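PDB 6WES: Tox3 from Phaeosphaeria nodorum, which acts as a secreted necrotrophic effector (toxin) of a fungal wheat pathogen, probably promoting disease through recognition linked to the host susceptibility gene Snn3. Local coordinates for residues A[89-103]-A[123-137]. Sequence-based numbering, arbitrary orientation.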
loop_
_atom_site.group_PDB
_atom_site.type_symbol
_atom_site.label_atom_id
_atom_site.label_comp_id
_atom_site.label_asym_id
_atom_site.label_seq_id
_atom_site.Cartn_x
_atom_site.Cartn_y
_atom_site.Cartn_z
ATOM N N SER A 89 24.875 24.107 4.275
ATOM C CA SER A 89 24.921 24.511 2.875
ATOM C C SER A 89 26.027 23.723 2.186
ATOM O O SER A 89 27.202 23.866 2.566
ATOM C CB SER A 89 25.211 26.009 2.744
ATOM O OG SER A 89 24.082 26.765 3.135
ATOM N N PRO A 90 25.727 22.872 1.191
ATOM C CA PRO A 90 24.373 22.524 0.743
ATOM C C PRO A 90 23.620 21.758 1.839
ATOM O O PRO A 90 24.225 21.236 2.768
ATOM C CB PRO A 90 24.621 21.607 -0.473
ATOM C CG PRO A 90 26.084 21.727 -0.785
ATOM C CD PRO A 90 26.753 22.073 0.502
ATOM N N PRO A 91 22.300 21.749 1.765
ATOM C CA PRO A 91 21.514 20.951 2.713
ATOM C C PRO A 91 21.729 19.468 2.464
ATOM O O PRO A 91 22.260 19.046 1.434
ATOM C CB PRO A 91 20.080 21.343 2.356
ATOM C CG PRO A 91 20.143 21.630 0.878
ATOM C CD PRO A 91 21.455 22.375 0.744
ATOM N N THR A 92 21.293 18.663 3.429
ATOM C CA THR A 92 21.145 17.231 3.204
ATOM C C THR A 92 19.748 17.001 2.655
ATOM O O THR A 92 18.753 17.346 3.303
ATOM C CB THR A 92 21.320 16.454 4.505
ATOM O OG1 THR A 92 22.614 16.742 5.040
ATOM C CG2 THR A 92 21.205 14.947 4.240
ATOM N N ARG A 93 19.662 16.435 1.462
ATOM C CA ARG A 93 18.379 16.146 0.846
ATOM C C ARG A 93 18.226 14.644 0.706
ATOM O O ARG A 93 19.128 13.964 0.204
ATOM C CB ARG A 93 18.272 16.820 -0.516
ATOM C CG ARG A 93 18.519 18.321 -0.437
ATOM C CD ARG A 93 17.987 19.046 -1.654
ATOM N NE ARG A 93 16.537 18.949 -1.741
ATOM C CZ ARG A 93 15.811 19.557 -2.671
ATOM N NH1 ARG A 93 16.407 20.307 -3.589
ATOM N NH2 ARG A 93 14.492 19.408 -2.684
ATOM N N CYS A 94 17.094 14.130 1.170
ATOM C CA CYS A 94 16.873 12.692 1.213
ATOM C C CYS A 94 15.594 12.341 0.483
ATOM O O CYS A 94 14.552 12.961 0.707
ATOM C CB CYS A 94 16.750 12.205 2.659
ATOM S SG CYS A 94 18.245 12.504 3.656
ATOM N N LEU A 95 15.658 11.301 -0.324
ATOM C CA LEU A 95 14.482 10.729 -0.953
ATOM C C LEU A 95 14.125 9.441 -0.226
ATOM O O LEU A 95 15.000 8.620 0.056
ATOM C CB LEU A 95 14.781 10.413 -2.420
ATOM C CG LEU A 95 13.581 9.808 -3.145
ATOM C CD1 LEU A 95 12.411 10.772 -3.241
ATOM C CD2 LEU A 95 13.994 9.341 -4.520
ATOM N N TYR A 96 12.855 9.276 0.073
ATOM C CA TYR A 96 12.338 8.123 0.799
ATOM C C TYR A 96 11.325 7.403 -0.061
ATOM O O TYR A 96 10.565 8.035 -0.799
ATOM C CB TYR A 96 11.620 8.556 2.072
ATOM C CG TYR A 96 12.584 9.173 3.019
ATOM C CD1 TYR A 96 13.280 8.395 3.932
ATOM C CD2 TYR A 96 12.816 10.543 2.982
ATOM C CE1 TYR A 96 14.209 8.974 4.789
ATOM C CE2 TYR A 96 13.730 11.117 3.805
ATOM C CZ TYR A 96 14.421 10.323 4.703
ATOM O OH TYR A 96 15.352 10.916 5.524
ATOM N N GLN A 97 11.315 6.087 0.039
ATOM C CA GLN A 97 10.292 5.280 -0.606
ATOM C C GLN A 97 9.724 4.293 0.403
ATOM O O GLN A 97 10.472 3.488 0.986
ATOM C CB GLN A 97 10.891 4.528 -1.777
ATOM C CG GLN A 97 9.845 3.729 -2.540
ATOM C CD GLN A 97 10.412 3.219 -3.834
ATOM O OE1 GLN A 97 10.880 2.079 -3.909
ATOM N NE2 GLN A 97 10.383 4.063 -4.863
ATOM N N LEU A 98 8.416 4.363 0.606
ATOM C CA LEU A 98 7.692 3.478 1.508
ATOM C C LEU A 98 6.972 2.434 0.670
ATOM O O LEU A 98 6.316 2.772 -0.328
ATOM C CB LEU A 98 6.674 4.294 2.294
ATOM C CG LEU A 98 5.726 3.521 3.209
ATOM C CD1 LEU A 98 6.523 2.705 4.255
ATOM C CD2 LEU A 98 4.814 4.512 3.878
ATOM N N ARG A 99 7.167 1.173 1.020
ATOM C CA ARG A 99 6.576 0.051 0.295
ATOM C C ARG A 99 5.621 -0.649 1.258
ATOM O O ARG A 99 6.052 -1.310 2.216
ATOM C CB ARG A 99 7.675 -0.880 -0.202
ATOM C CG ARG A 99 8.669 -0.166 -1.108
ATOM C CD ARG A 99 9.791 -1.066 -1.593
ATOM N NE ARG A 99 10.813 -0.263 -2.251
ATOM C CZ ARG A 99 12.077 -0.646 -2.421
ATOM N NH1 ARG A 99 12.467 -1.856 -2.012
ATOM N NH2 ARG A 99 12.928 0.164 -3.021
ATOM N N GLN A 100 4.329 -0.491 1.029
ATOM C CA GLN A 100 3.302 -0.910 1.984
ATOM C C GLN A 100 2.412 -1.989 1.378
ATOM O O GLN A 100 1.615 -1.691 0.464
ATOM C CB GLN A 100 2.485 0.319 2.374
ATOM C CG GLN A 100 1.276 0.048 3.277
ATOM C CD GLN A 100 1.686 -0.527 4.610
ATOM O OE1 GLN A 100 2.230 0.186 5.457
ATOM N NE2 GLN A 100 1.437 -1.823 4.814
ATOM N N PRO A 101 2.500 -3.241 1.816
ATOM C CA PRO A 101 1.614 -4.286 1.283
ATOM C C PRO A 101 0.203 -4.162 1.827
ATOM O O PRO A 101 -0.020 -3.681 2.944
ATOM C CB PRO A 101 2.243 -5.595 1.779
ATOM C CG PRO A 101 3.591 -5.240 2.312
ATOM C CD PRO A 101 3.534 -3.783 2.717
ATOM N N PHE A 102 -0.757 -4.618 1.012
ATOM C CA PHE A 102 -2.144 -4.814 1.429
ATOM C C PHE A 102 -2.640 -6.127 0.846
ATOM O O PHE A 102 -2.255 -6.503 -0.262
ATOM C CB PHE A 102 -3.079 -3.706 0.912
ATOM C CG PHE A 102 -2.816 -2.348 1.509
ATOM C CD1 PHE A 102 -3.386 -2.011 2.726
ATOM C CD2 PHE A 102 -2.006 -1.415 0.853
ATOM C CE1 PHE A 102 -3.153 -0.777 3.302
ATOM C CE2 PHE A 102 -1.760 -0.151 1.417
ATOM C CZ PHE A 102 -2.343 0.157 2.638
ATOM N N THR A 103 -3.483 -6.829 1.597
ATOM C CA THR A 103 -4.030 -8.102 1.156
ATOM C C THR A 103 -5.538 -8.058 1.309
ATOM O O THR A 103 -6.047 -7.616 2.340
ATOM C CB THR A 103 -3.456 -9.279 1.944
ATOM O OG1 THR A 103 -2.045 -9.352 1.700
ATOM C CG2 THR A 103 -4.121 -10.613 1.570
ATOM N N GLN A 123 -0.157 -5.084 7.441
ATOM C CA GLN A 123 1.031 -5.790 7.000
ATOM C C GLN A 123 2.242 -4.888 7.153
ATOM O O GLN A 123 2.157 -3.667 6.969
ATOM C CB GLN A 123 0.889 -6.251 5.561
ATOM C CG GLN A 123 0.001 -7.496 5.458
ATOM C CD GLN A 123 0.032 -8.060 4.067
ATOM O OE1 GLN A 123 -0.823 -7.727 3.251
ATOM N NE2 GLN A 123 1.029 -8.888 3.770
ATOM N N ARG A 124 3.361 -5.499 7.497
ATOM C CA ARG A 124 4.588 -4.752 7.761
ATOM C C ARG A 124 5.119 -4.107 6.489
ATOM O O ARG A 124 5.371 -4.809 5.496
ATOM C CB ARG A 124 5.642 -5.713 8.312
ATOM C CG ARG A 124 6.960 -5.048 8.738
ATOM C CD ARG A 124 7.958 -6.098 9.299
ATOM N NE ARG A 124 9.249 -5.502 9.663
ATOM C CZ ARG A 124 10.105 -6.039 10.532
ATOM N NH1 ARG A 124 9.822 -7.190 11.131
ATOM N NH2 ARG A 124 11.244 -5.418 10.810
ATOM N N PRO A 125 5.309 -2.793 6.462
ATOM C CA PRO A 125 5.912 -2.125 5.310
ATOM C C PRO A 125 7.425 -2.042 5.487
ATOM O O PRO A 125 7.968 -2.408 6.528
ATOM C CB PRO A 125 5.306 -0.725 5.401
ATOM C CG PRO A 125 5.202 -0.480 6.908
ATOM C CD PRO A 125 4.864 -1.841 7.510
ATOM N N THR A 126 8.100 -1.571 4.446
ATOM C CA THR A 126 9.509 -1.219 4.544
ATOM C C THR A 126 9.709 0.182 3.990
ATOM O O THR A 126 8.991 0.613 3.084
ATOM C CB THR A 126 10.397 -2.194 3.779
ATOM O OG1 THR A 126 10.045 -2.195 2.385
ATOM C CG2 THR A 126 10.262 -3.606 4.359
ATOM N N MET A 127 10.678 0.902 4.531
ATOM C CA MET A 127 11.044 2.214 4.028
ATOM C C MET A 127 12.502 2.184 3.619
ATOM O O MET A 127 13.304 1.416 4.164
ATOM C CB MET A 127 10.825 3.322 5.061
ATOM C CG MET A 127 11.039 4.742 4.491
ATOM S SD MET A 127 10.600 6.067 5.633
ATOM C CE MET A 127 8.801 5.881 5.528
ATOM N N HIS A 128 12.831 3.019 2.644
ATOM C CA HIS A 128 14.121 3.026 1.984
ATOM C C HIS A 128 14.529 4.479 1.810
ATOM O O HIS A 128 13.682 5.321 1.511
ATOM C CB HIS A 128 13.936 2.289 0.635
ATOM C CG HIS A 128 13.319 0.933 0.808
ATOM N ND1 HIS A 128 14.085 -0.202 0.948
ATOM C CD2 HIS A 128 12.025 0.535 0.938
ATOM C CE1 HIS A 128 13.295 -1.245 1.134
ATOM N NE2 HIS A 128 12.038 -0.824 1.143
ATOM N N GLU A 129 15.805 4.788 2.051
ATOM C CA GLU A 129 16.268 6.175 2.095
ATOM C C GLU A 129 17.550 6.321 1.281
ATOM O O GLU A 129 18.434 5.460 1.340
ATOM C CB GLU A 129 16.578 6.585 3.573
ATOM C CG GLU A 129 17.187 7.999 3.784
ATOM C CD GLU A 129 17.744 8.259 5.214
ATOM O OE1 GLU A 129 18.704 7.583 5.597
ATOM O OE2 GLU A 129 17.229 9.130 5.938
ATOM N N VAL A 130 17.668 7.417 0.524
ATOM C CA VAL A 130 18.938 7.803 -0.094
ATOM C C VAL A 130 19.142 9.294 0.152
ATOM O O VAL A 130 18.221 10.088 -0.063
ATOM C CB VAL A 130 19.003 7.433 -1.600
ATOM C CG1 VAL A 130 17.815 7.983 -2.390
ATOM C CG2 VAL A 130 20.362 7.823 -2.230
ATOM N N CYS A 131 20.316 9.671 0.648
ATOM C CA CYS A 131 20.583 11.065 0.987
ATOM C C CYS A 131 21.853 11.570 0.312
ATOM O O CYS A 131 22.808 10.820 0.104
ATOM C CB CYS A 131 20.771 11.282 2.487
ATOM S SG CYS A 131 19.368 10.803 3.452
ATOM N N ILE A 132 21.859 12.860 -0.006
ATOM C CA ILE A 132 23.046 13.529 -0.530
ATOM C C ILE A 132 23.139 14.918 0.088
ATOM O O ILE A 132 22.128 15.554 0.407
ATOM C CB ILE A 132 23.013 13.599 -2.078
ATOM C CG1 ILE A 132 24.308 14.192 -2.629
ATOM C CG2 ILE A 132 21.847 14.437 -2.571
ATOM C CD1 ILE A 132 24.478 13.969 -4.122
ATOM N N ARG A 133 24.370 15.408 0.246
ATOM C CA ARG A 133 24.582 16.816 0.580
ATOM C C ARG A 133 24.670 17.563 -0.747
ATOM O O ARG A 133 25.721 17.597 -1.392
ATOM C CB ARG A 133 25.866 16.972 1.384
ATOM C CG ARG A 133 25.783 16.509 2.824
ATOM C CD ARG A 133 25.367 17.648 3.742
ATOM N NE ARG A 133 25.893 18.939 3.301
ATOM C CZ ARG A 133 26.873 19.602 3.909
ATOM N NH1 ARG A 133 27.452 19.098 4.994
ATOM N NH2 ARG A 133 27.275 20.772 3.434
ATOM N N ALA A 134 23.556 18.160 -1.166
ATOM C CA ALA A 134 23.471 18.799 -2.475
ATOM C C ALA A 134 22.210 19.650 -2.532
ATOM O O ALA A 134 21.322 19.548 -1.682
ATOM C CB ALA A 134 23.468 17.757 -3.599
ATOM N N ASP A 135 22.132 20.483 -3.563
ATOM C CA ASP A 135 20.990 21.370 -3.739
ATOM C C ASP A 135 19.819 20.715 -4.467
ATOM O O ASP A 135 18.784 21.367 -4.643
ATOM C CB ASP A 135 21.415 22.641 -4.483
ATOM C CG ASP A 135 22.549 23.388 -3.784
ATOM O OD1 ASP A 135 22.389 23.763 -2.600
ATOM O OD2 ASP A 135 23.601 23.615 -4.426
ATOM N N GLU A 136 19.942 19.449 -4.881
ATOM C CA GLU A 136 18.922 18.761 -5.663
ATOM C C GLU A 136 18.504 17.496 -4.924
ATOM O O GLU A 136 19.358 16.828 -4.334
ATOM C CB GLU A 136 19.538 18.335 -7.008
ATOM C CG GLU A 136 20.288 19.455 -7.742
ATOM C CD GLU A 136 21.806 19.264 -7.736
ATOM O OE1 GLU A 136 22.327 18.585 -8.648
ATOM O OE2 GLU A 136 22.481 19.812 -6.834
ATOM N N CYS A 137 17.194 17.160 -4.955
ATOM C CA CYS A 137 16.740 15.878 -4.373
ATOM C C CYS A 137 17.296 14.738 -5.223
ATOM O O CYS A 137 17.223 14.797 -6.455
ATOM C CB CYS A 137 15.183 15.751 -4.209
ATOM S SG CYS A 137 14.563 14.690 -2.705
HETATM O O HOH W 1 7.618 -3.824 1.804
HETATM O O HOH W 2 -1.528 -3.319 5.404
#
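R93, on strand 92-103, reaches the turn after strand 126-133, where C137 lies, while Q123 meets T103 at the other end of this antiparallel pair, two neighbouring strands of the effector's disulfide-bonded beta barrel, the C-terminal part of the protein and probably its mature form. The strands run at 163° to each other, and four hydrogen-bonded pairs, from R93 with I132 to R99 with T126, alternate with non-hydrogen-bonded ones.

A long, flexible arginine suits the R93 site: its chain bends at chi3 (65°), which lets NH1 donate to D135 O at 2.8 Å, with that oxygen in the guanidinium plane. The backbone N of C137 lies over one face of the same group, and NE, buried here, has no polar partner. C137 itself is tied by a disulfide to C82 of strand 72-85, so the turn is held both to R93 and to the adjoining strand. In a non-hydrogen-bonded pair, close enough to suit cysteines, C94 SG and C131 SG are covalently joined at 2.0 Å, a cross-strand disulfide on the face that also carries Y96 and E129. There Y96 OH donates to E129 OE2 at 2.6 Å, which receives it on its anti lone pair; E129 OE1 accepts from E19 N.

On the other face, H128 offers a flat ring on which the R99 guanidinium stacks, centres 3.6 Å apart. Q97 OE1 holds the guanidinium in this orientation, accepting from both R99 NE and R99 NH2, while Q97 NE2 bonds to D80. At the far end, the long Q123 side chain, extended beyond CG, presents its amide OE1 to T103 OG1, which donates at 2.6 Å from above the carbonyl plane.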